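Local coordinates for protein LAIR1 ecotodomain from MGD21 antibody (Homo sapiens, PDB 7JZK) that binds the V2 domain of a Plasmodium RIFIN as the LAIR1 ectodomain, an immunoglobulin-type domain, of the antibody MGD21, at residues 6-11 with 91-96; 37-42 with 74-79. One frame throughout, in Å; residues are numbered along the deposited sequence.

Contact 1 (6-11 with 91-96); sequences PSISAE and DYLELV
I8 and L93 meet by their branches across the gap between two nearly parallel strands. The axes of 7-11 and 93-96 run at 16° to each other and come no nearer than 8.3 Å, and the CA atoms of I8 and L93 are 7.1 Å apart. Such spacing is too wide for backbone pairing, so side chains do the bridging.

The apolar part centres on one methyl group. L93 CD2 lies 3.6 Å from I8 CG1 and 3.8 Å from A10 CB, so it meets two residues whose CB atoms both point toward 91-96, whereas that of S9 between them points away. The CG of L93 stands anti to its backbone nitrogen (chi1 -166°), which carries both methyl groups across to 6-11; CD1 comes near the carbonyl oxygen of I8.

A second kind of contact joins side chain to backbone. The other branch of I8 is directed at the chain just ahead of L93, with CG2 3.2 Å from the carbonyl oxygen of D91. Two polar side chains have their partners outside the two segments: D91 OD1 forms a salt bridge with R5 NH1, and S9 OG takes a hydrogen bond from R27 NH2.

The small buried area, 215 Å², fits a contact near the rim of an immunoglobulin sandwich, where the outermost strand 7-11 of one sheet meets strand 85-97 of the other. Strand 7-11 is hydrogen-bonded to 22-28, strand 85-97 to 74-82, and F24 of strand 22-28 touches both I8 and L93 where the two sheets face each other.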
loop_
_atom_site.group_PDB
_atom_site.type_symbol
_atom_site.label_atom_id
_atom_site.label_comp_id
_atom_site.label_asym_id
_atom_site.label_seq_id
_atom_site.Cartn_x
_atom_site.Cartn_y
_atom_site.Cartn_z
ATOM N N PRO A 6 1.414 -19.843 8.750
ATOM C CA PRO A 6 1.668 -20.094 7.333
ATOM C C PRO A 6 3.157 -20.305 7.131
ATOM O O PRO A 6 3.972 -19.956 7.985
ATOM C CB PRO A 6 1.185 -18.816 6.645
ATOM C CG PRO A 6 1.256 -17.751 7.683
ATOM C CD PRO A 6 1.184 -18.413 9.037
ATOM N N SER A 7 3.508 -20.853 5.968
ATOM C CA SER A 7 4.907 -21.058 5.623
ATOM C C SER A 7 5.181 -20.403 4.273
ATOM O O SER A 7 4.279 -20.235 3.447
ATOM C CB SER A 7 5.286 -22.551 5.554
ATOM O OG SER A 7 4.950 -23.125 4.294
ATOM N N ILE A 8 6.435 -20.026 4.063
ATOM C CA ILE A 8 6.874 -19.353 2.849
ATOM C C ILE A 8 7.998 -20.180 2.258
ATOM O O ILE A 8 8.878 -20.644 2.992
ATOM C CB ILE A 8 7.340 -17.905 3.151
ATOM C CG1 ILE A 8 8.064 -17.251 1.973
ATOM C CG2 ILE A 8 8.216 -17.820 4.384
ATOM C CD1 ILE A 8 7.202 -16.847 0.837
ATOM N N SER A 9 7.967 -20.361 0.935
ATOM C CA SER A 9 9.049 -21.027 0.218
ATOM C C SER A 9 9.304 -20.259 -1.072
ATOM O O SER A 9 8.462 -19.483 -1.516
ATOM C CB SER A 9 8.736 -22.508 -0.081
ATOM O OG SER A 9 7.347 -22.715 -0.329
ATOM N N ALA A 10 10.478 -20.476 -1.671
ATOM C CA ALA A 10 10.851 -19.833 -2.923
ATOM C C ALA A 10 11.283 -20.875 -3.940
ATOM O O ALA A 10 12.046 -21.789 -3.617
ATOM C CB ALA A 10 11.993 -18.829 -2.725
ATOM N N GLU A 11 10.808 -20.709 -5.176
ATOM C CA GLU A 11 11.107 -21.613 -6.274
ATOM C C GLU A 11 11.654 -20.805 -7.445
ATOM O O GLU A 11 11.016 -19.823 -7.872
ATOM C CB GLU A 11 9.840 -22.367 -6.696
ATOM C CG GLU A 11 9.012 -22.876 -5.514
ATOM C CD GLU A 11 7.684 -23.466 -5.939
ATOM O OE1 GLU A 11 6.995 -24.070 -5.082
ATOM O OE2 GLU A 11 7.323 -23.323 -7.127
ATOM N N ASP A 91 7.887 -17.249 9.348
ATOM C CA ASP A 91 9.274 -16.840 9.468
ATOM C C ASP A 91 9.717 -16.120 8.196
ATOM O O ASP A 91 9.172 -16.358 7.116
ATOM C CB ASP A 91 10.164 -18.058 9.717
ATOM C CG ASP A 91 10.369 -18.323 11.198
ATOM O OD1 ASP A 91 9.519 -17.869 11.999
ATOM O OD2 ASP A 91 11.362 -18.993 11.569
ATOM N N TYR A 92 10.699 -15.221 8.336
ATOM C CA TYR A 92 11.262 -14.521 7.187
ATOM C C TYR A 92 12.124 -15.458 6.360
ATOM O O TYR A 92 12.796 -16.344 6.879
ATOM C CB TYR A 92 12.126 -13.319 7.615
ATOM C CG TYR A 92 11.335 -12.082 7.986
ATOM C CD1 TYR A 92 11.179 -11.721 9.310
ATOM C CD2 TYR A 92 10.713 -11.307 7.029
ATOM C CE1 TYR A 92 10.436 -10.612 9.677
ATOM C CE2 TYR A 92 9.966 -10.183 7.384
ATOM C CZ TYR A 92 9.831 -9.842 8.715
ATOM O OH TYR A 92 9.096 -8.753 9.126
ATOM N N LEU A 93 12.144 -15.188 5.067
ATOM C CA LEU A 93 12.906 -15.901 4.058
ATOM C C LEU A 93 13.792 -14.873 3.367
ATOM O O LEU A 93 13.292 -13.823 2.945
ATOM C CB LEU A 93 11.952 -16.515 3.034
ATOM C CG LEU A 93 12.408 -17.570 2.038
ATOM C CD1 LEU A 93 12.547 -18.897 2.744
ATOM C CD2 LEU A 93 11.423 -17.670 0.885
ATOM N N GLU A 94 15.100 -15.148 3.261
ATOM C CA GLU A 94 16.028 -14.222 2.615
ATOM C C GLU A 94 16.217 -14.606 1.152
ATOM O O GLU A 94 16.635 -15.723 0.845
ATOM C CB GLU A 94 17.394 -14.190 3.291
ATOM C CG GLU A 94 18.320 -13.072 2.757
ATOM C CD GLU A 94 19.702 -13.115 3.384
ATOM O OE1 GLU A 94 20.249 -12.055 3.729
ATOM O OE2 GLU A 94 20.245 -14.223 3.560
ATOM N N LEU A 95 15.951 -13.666 0.256
ATOM C CA LEU A 95 16.194 -13.833 -1.165
ATOM C C LEU A 95 17.548 -13.222 -1.483
ATOM O O LEU A 95 17.792 -12.049 -1.177
ATOM C CB LEU A 95 15.100 -13.164 -1.998
ATOM C CG LEU A 95 15.464 -12.964 -3.471
ATOM C CD1 LEU A 95 15.510 -14.308 -4.171
ATOM C CD2 LEU A 95 14.492 -12.035 -4.162
ATOM N N VAL A 96 18.421 -14.020 -2.081
ATOM C CA VAL A 96 19.740 -13.581 -2.491
ATOM C C VAL A 96 19.738 -13.538 -4.005
ATOM O O VAL A 96 19.303 -14.498 -4.652
ATOM C CB VAL A 96 20.833 -14.518 -1.951
ATOM C CG1 VAL A 96 22.217 -14.045 -2.410
ATOM C CG2 VAL A 96 20.758 -14.561 -0.436
#

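Contact 2 (37-42 with 74-79); sequences LERERN and GLFRCI
The guanidinium group of R39 lies flat on the ring of F76, its plane only 10° from the ring plane and the two centres 4.1 Å apart. The overlap is offset: R39 NH2 sits 3.4 Å from both CE1 and CZ of F76. Bends at chi2 and chi3 lay the guanidinium over the ring, and hydrogen bonds from NH1 to the carbonyl oxygen of G71 and from NH2 to that of A73 fix its rotation. On the opposite guanidinium face, E40 OE2 makes a salt bridge through charge alone, while E40 OE1 turns to R41.

Backbone bonds pair E38 with R77 in both directions: E38 N to R77 O at 2.9 Å, and R77 N to E38 O at 3.0 Å. This antiparallel pairing joins the immunoglobulin strands usually called C and F, the latter carrying C78, whose disulfide to C26 links the two sheets of the sandwich.

Beside that pair, the E38 and R77 side chains lie alongside each other and form a salt bridge, in which R77 NE donates in its own guanidinium plane to E38 OE2 at 3.1 Å, yet reaches that oxygen from above the carboxylate plane; the NH2 bond to OE2 is weak.

Among apolar groups, the side chains of L37 and F76 cross at a slant, with L37 CD1 3.9 Å from F76 CB, anti placement of the leucine CG to the backbone nitrogen (chi1 171°) carrying the branch there. Both residues also pack on A78 of the RIFIN chain.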
loop_
_atom_site.group_PDB
_atom_site.type_symbol
_atom_site.label_atom_id
_atom_site.label_comp_id
_atom_site.label_asym_id
_atom_site.label_seq_id
_atom_site.Cartn_x
_atom_site.Cartn_y
_atom_site.Cartn_z
ATOM N N LEU A 37 1.943 -10.997 1.217
ATOM C CA LEU A 37 3.382 -11.200 1.175
ATOM C C LEU A 37 4.052 -9.909 1.600
ATOM O O LEU A 37 3.841 -8.868 0.965
ATOM C CB LEU A 37 3.833 -11.615 -0.217
ATOM C CG LEU A 37 5.334 -11.648 -0.440
ATOM C CD1 LEU A 37 5.937 -12.895 0.212
ATOM C CD2 LEU A 37 5.539 -11.692 -1.944
ATOM N N GLU A 38 4.752 -9.987 2.717
ATOM C CA GLU A 38 5.355 -8.788 3.311
ATOM C C GLU A 38 6.854 -8.783 3.092
ATOM O O GLU A 38 7.438 -9.844 2.964
ATOM C CB GLU A 38 5.071 -8.758 4.805
ATOM C CG GLU A 38 3.679 -8.340 5.210
ATOM C CD GLU A 38 3.560 -8.274 6.720
ATOM O OE1 GLU A 38 2.455 -8.080 7.223
ATOM O OE2 GLU A 38 4.586 -8.414 7.384
ATOM N N ARG A 39 7.429 -7.595 3.035
ATOM C CA ARG A 39 8.891 -7.465 2.952
ATOM C C ARG A 39 9.437 -7.339 4.368
ATOM O O ARG A 39 8.723 -7.647 5.303
ATOM C CB ARG A 39 9.257 -6.265 2.084
ATOM C CG ARG A 39 8.818 -6.379 0.634
ATOM C CD ARG A 39 9.990 -6.098 -0.278
ATOM N NE ARG A 39 11.102 -6.985 0.022
ATOM C CZ ARG A 39 12.261 -6.985 -0.618
ATOM N NH1 ARG A 39 12.477 -6.144 -1.612
ATOM N NH2 ARG A 39 13.204 -7.830 -0.258
ATOM N N GLU A 40 10.651 -6.849 4.502
ATOM C CA GLU A 40 11.277 -6.664 5.831
ATOM C C GLU A 40 10.415 -5.708 6.654
ATOM O O GLU A 40 10.480 -5.765 7.873
ATOM C CB GLU A 40 12.695 -6.142 5.643
ATOM C CG GLU A 40 13.196 -6.248 4.217
ATOM C CD GLU A 40 12.763 -5.106 3.317
ATOM O OE1 GLU A 40 12.371 -4.059 3.847
ATOM O OE2 GLU A 40 12.798 -5.279 2.093
ATOM N N ARG A 41 9.658 -4.849 5.985
ATOM C CA ARG A 41 8.761 -3.928 6.695
ATOM C C ARG A 41 7.293 -4.262 6.463
ATOM O O ARG A 41 6.946 -4.604 5.336
ATOM C CB ARG A 41 9.215 -2.481 6.531
ATOM C CG ARG A 41 10.364 -2.108 7.455
ATOM C CD ARG A 41 11.332 -1.125 6.835
ATOM N NE ARG A 41 11.756 -1.513 5.501
ATOM C CZ ARG A 41 12.647 -0.845 4.780
ATOM N NH1 ARG A 41 12.974 -1.264 3.570
ATOM N NH2 ARG A 41 13.207 0.244 5.273
ATOM N N ASN A 42 6.483 -4.123 7.508
ATOM C CA ASN A 42 5.043 -4.474 7.525
ATOM C C ASN A 42 4.275 -3.680 6.485
ATOM O O ASN A 42 3.292 -4.200 5.983
ATOM C CB ASN A 42 4.477 -4.012 8.871
ATOM C CG ASN A 42 3.949 -5.114 9.755
ATOM O OD1 ASN A 42 3.879 -6.265 9.346
ATOM N ND2 ASN A 42 3.575 -4.763 10.972
ATOM N N GLY A 74 16.431 -9.583 -0.202
ATOM C CA GLY A 74 16.068 -9.231 1.153
ATOM C C GLY A 74 15.053 -10.200 1.726
ATOM O O GLY A 74 14.883 -11.315 1.240
ATOM N N LEU A 75 14.340 -9.771 2.756
ATOM C CA LEU A 75 13.402 -10.619 3.474
ATOM C C LEU A 75 11.953 -10.531 2.979
ATOM O O LEU A 75 11.481 -9.463 2.602
ATOM C CB LEU A 75 13.478 -10.275 4.961
ATOM C CG LEU A 75 14.626 -10.854 5.814
ATOM C CD1 LEU A 75 15.989 -10.808 5.181
ATOM C CD2 LEU A 75 14.649 -10.228 7.177
ATOM N N PHE A 76 11.264 -11.683 2.993
ATOM C CA PHE A 76 9.862 -11.857 2.620
ATOM C C PHE A 76 9.206 -12.804 3.620
ATOM O O PHE A 76 9.860 -13.696 4.156
ATOM C CB PHE A 76 9.674 -12.450 1.200
ATOM C CG PHE A 76 10.227 -11.588 0.086
ATOM C CD1 PHE A 76 11.580 -11.648 -0.254
ATOM C CD2 PHE A 76 9.394 -10.727 -0.638
ATOM C CE1 PHE A 76 12.088 -10.866 -1.281
ATOM C CE2 PHE A 76 9.900 -9.947 -1.672
ATOM C CZ PHE A 76 11.248 -10.012 -1.991
ATOM N N ARG A 77 7.905 -12.627 3.869
ATOM C CA ARG A 77 7.198 -13.555 4.755
ATOM C C ARG A 77 5.709 -13.516 4.435
ATOM O O ARG A 77 5.224 -12.593 3.786
ATOM C CB ARG A 77 7.445 -13.234 6.231
ATOM C CG ARG A 77 6.575 -12.130 6.781
ATOM C CD ARG A 77 6.968 -11.843 8.196
ATOM N NE ARG A 77 6.288 -10.668 8.733
ATOM C CZ ARG A 77 6.407 -10.267 10.002
ATOM N NH1 ARG A 77 7.176 -10.951 10.848
ATOM N NH2 ARG A 77 5.750 -9.200 10.435
ATOM N N CYS A 78 4.985 -14.529 4.891
ATOM C CA CYS A 78 3.573 -14.639 4.562
ATOM C C CYS A 78 2.709 -14.407 5.787
ATOM O O CYS A 78 3.120 -14.623 6.932
ATOM C CB CYS A 78 3.213 -16.004 3.956
ATOM S SG CYS A 78 4.272 -16.554 2.587
ATOM N N ILE A 79 1.503 -13.930 5.523
ATOM C CA ILE A 79 0.483 -13.856 6.552
ATOM C C ILE A 79 -0.848 -14.000 5.838
ATOM O O ILE A 79 -1.000 -13.587 4.691
ATOM C CB ILE A 79 0.588 -12.545 7.365
ATOM C CG1 ILE A 79 -0.384 -12.539 8.544
ATOM C CG2 ILE A 79 0.349 -11.357 6.484
ATOM C CD1 ILE A 79 -0.262 -11.304 9.381
#

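In the fold
From the N terminus, the chain first lays down 6-11, whose partner 91-96 comes only near the C-terminal end; contact 1 closes a loop of 79 residues spanning nearly the whole domain. Within that loop, 37-42 and 74-79 close a shorter one of 31 residues, so contact 2 is nested inside contact 1. Contact 1 bridges strands of the two facing sheets; contact 2 joins neighbours within one. Strands 74-82 and 85-97, consecutive in the chain, connect them: L93 N lies 2.9 Å from F76 O and L95 N 2.8 Å from G74 O, probable hydrogen bonds. I8 CB also packs 3.4 Å from C78 SG, and the contact centres are about 9 Å apart.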